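Local coordinates for protein alginate lyase, family PL7 (Zobellia galactanivorans, PDB 4BE3) that probably cleaves alginate as an exolytic polysaccharide lyase of family PL7, taking residues from the ends of the polymer by beta-elimination, at residues Asp96-Ala101 with Ser268-Leu273. Residues are numbered along the deposited sequence; the frame is centred on the assembly and turned at random. Where two conformers were deposited one is given.
Sequences DARVAA and SPEDNL
Pro269 presses its CG against the Asp96 carboxylate, 3.6 Å from OD2, while its CB meets CG2 of Val99. Followed outward from its CB, the Asp96 side chain has this proline beside it almost throughout: CB lies 3.8 Å from Pro269 CG, the carboxylate carbon passes the same ring atom, OD2 still touches the proline while facing Arg98, and OD1 turns to Arg98. With CG anti to the backbone N (chi1 180°), OD1 folds back to accept the backbone N-H of Arg98 at 2.8 Å, closing an Asx turn over the type I turn Asp96-Val99. NE and NH2 of Arg98 then grip OD1 and OD2 side-on. Both segments are loops of the lyase's concanavalin-like beta-sandwich: 96-101 leads into strand 104-112, and the loop 268-273 comes after strand 260-262. An asparagine in place of Asp96 would probably leave the guanidinium without its close countercharge and freer to swing. Glu270 OE2 lies near the guanidinium plane but makes only a long salt bridge, 3.8 Å from NH2, supplemented by a water between it and NH1. Leu273 CD1, in one of two modelled conformers, lies over one guanidinium face near its rim, and Leu273 O receives a CA-H contact from Val99 CA at 3.3 Å.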
loop_
_atom_site.group_PDB
_atom_site.type_symbol
_atom_site.label_atom_id
_atom_site.label_comp_id
_atom_site.label_asym_id
_atom_site.label_seq_id
_atom_site.Cartn_x
_atom_site.Cartn_y
_atom_site.Cartn_z
ATOM N N ASP A 96 -5.259 -36.385 15.317
ATOM C CA ASP A 96 -6.271 -36.772 16.264
ATOM C C ASP A 96 -7.578 -36.091 15.788
ATOM O O ASP A 96 -7.659 -34.878 15.686
ATOM C CB ASP A 96 -5.798 -36.269 17.614
ATOM C CG ASP A 96 -6.774 -36.610 18.699
ATOM O OD1 ASP A 96 -7.995 -36.571 18.479
ATOM O OD2 ASP A 96 -6.311 -36.935 19.798
ATOM N N ALA A 97 -8.592 -36.878 15.451
ATOM C CA ALA A 97 -9.868 -36.234 14.902
ATOM C C ALA A 97 -10.618 -35.429 15.902
ATOM O O ALA A 97 -11.502 -34.669 15.485
ATOM C CB ALA A 97 -10.810 -37.415 14.420
ATOM N N ARG A 98 -10.274 -35.466 17.186
ATOM C CA ARG A 98 -10.978 -34.609 18.147
ATOM C C ARG A 98 -10.414 -33.146 18.056
ATOM O O ARG A 98 -11.072 -32.267 18.635
ATOM C CB ARG A 98 -10.580 -35.065 19.613
ATOM C CG ARG A 98 -11.261 -36.451 19.845
ATOM C CD ARG A 98 -10.727 -36.904 21.277
ATOM N NE ARG A 98 -9.247 -37.019 21.254
ATOM C CZ ARG A 98 -8.431 -36.862 22.323
ATOM N NH1 ARG A 98 -8.900 -36.604 23.556
ATOM N NH2 ARG A 98 -7.084 -36.845 22.217
ATOM N N VAL A 99 -9.300 -32.998 17.382
ATOM C CA VAL A 99 -8.600 -31.619 17.372
ATOM C C VAL A 99 -9.076 -30.960 16.090
ATOM O O VAL A 99 -8.809 -31.462 15.014
ATOM C CB VAL A 99 -7.067 -31.887 17.380
ATOM C CG1 VAL A 99 -6.396 -30.502 17.341
ATOM C CG2 VAL A 99 -6.688 -32.627 18.714
ATOM N N ALA A 100 -9.577 -29.718 16.224
ATOM C CA ALA A 100 -10.245 -28.956 15.111
ATOM C C ALA A 100 -9.242 -28.762 14.027
ATOM O O ALA A 100 -9.667 -28.814 12.846
ATOM C CB ALA A 100 -10.745 -27.633 15.696
ATOM N N ALA A 101 -7.952 -28.486 14.324
ATOM C CA ALA A 101 -7.023 -28.266 13.167
ATOM C C ALA A 101 -6.586 -29.438 12.375
ATOM O O ALA A 101 -5.938 -29.294 11.333
ATOM C CB ALA A 101 -5.722 -27.510 13.740
ATOM N N SER A 268 1.248 -32.633 21.205
ATOM C CA SER A 268 0.310 -33.446 21.974
ATOM C C SER A 268 -1.034 -32.759 22.103
ATOM O O SER A 268 -1.114 -31.595 22.560
ATOM C CB SER A 268 0.865 -33.682 23.386
ATOM O OG SER A 268 2.074 -34.413 23.317
ATOM N N PRO A 269 -2.124 -33.455 21.727
ATOM C CA PRO A 269 -3.484 -32.838 21.864
ATOM C C PRO A 269 -3.782 -32.400 23.252
ATOM O O PRO A 269 -4.405 -31.395 23.415
ATOM C CB PRO A 269 -4.425 -33.951 21.421
ATOM C CG PRO A 269 -3.638 -34.640 20.267
ATOM C CD PRO A 269 -2.220 -34.755 20.955
ATOM N N GLU A 270 -3.240 -33.115 24.266
ATOM C CA GLU A 270 -3.485 -32.711 25.660
ATOM C C GLU A 270 -2.993 -31.306 25.908
ATOM O O GLU A 270 -3.511 -30.582 26.741
ATOM C CB GLU A 270 -2.830 -33.784 26.651
ATOM C CG GLU A 270 -3.426 -35.183 26.497
ATOM C CD GLU A 270 -3.159 -35.851 25.092
ATOM O OE1 GLU A 270 -2.025 -35.599 24.555
ATOM O OE2 GLU A 270 -4.092 -36.541 24.473
ATOM N N ASP A 271 -1.983 -30.870 25.212
ATOM C CA ASP A 271 -1.515 -29.507 25.431
ATOM C C ASP A 271 -2.377 -28.404 24.800
ATOM O O ASP A 271 -2.384 -27.290 25.279
ATOM C CB ASP A 271 -0.060 -29.356 24.972
ATOM C CG ASP A 271 0.910 -30.253 25.895
ATOM O OD1 ASP A 271 0.469 -30.779 26.980
ATOM O OD2 ASP A 271 2.068 -30.445 25.511
ATOM N N ASN A 272 -3.078 -28.696 23.705
ATOM C CA ASN A 272 -3.982 -27.683 23.153
ATOM C C ASN A 272 -4.953 -28.495 22.235
ATOM O O ASN A 272 -4.589 -28.874 21.122
ATOM C CB ASN A 272 -3.215 -26.752 22.253
ATOM C CG ASN A 272 -4.077 -25.628 21.767
ATOM O OD1 ASN A 272 -5.209 -25.828 21.285
ATOM N ND2 ASN A 272 -3.517 -24.422 21.799
ATOM N N LEU A 273 -6.105 -28.807 22.776
ATOM C CA LEU A 273 -7.115 -29.606 22.021
ATOM C C LEU A 273 -7.664 -28.988 20.753
ATOM O O LEU A 273 -8.348 -29.636 20.046
ATOM C CB LEU A 273 -8.341 -30.050 22.910
ATOM C CG LEU A 273 -9.003 -31.319 22.340
ATOM C CD1 LEU A 273 -8.102 -32.515 22.506
ATOM C CD2 LEU A 273 -10.333 -31.675 23.046
HETATM O O HOH W 1 -10.857 -29.513 19.017
HETATM O O HOH W 2 -6.848 -35.657 25.509
#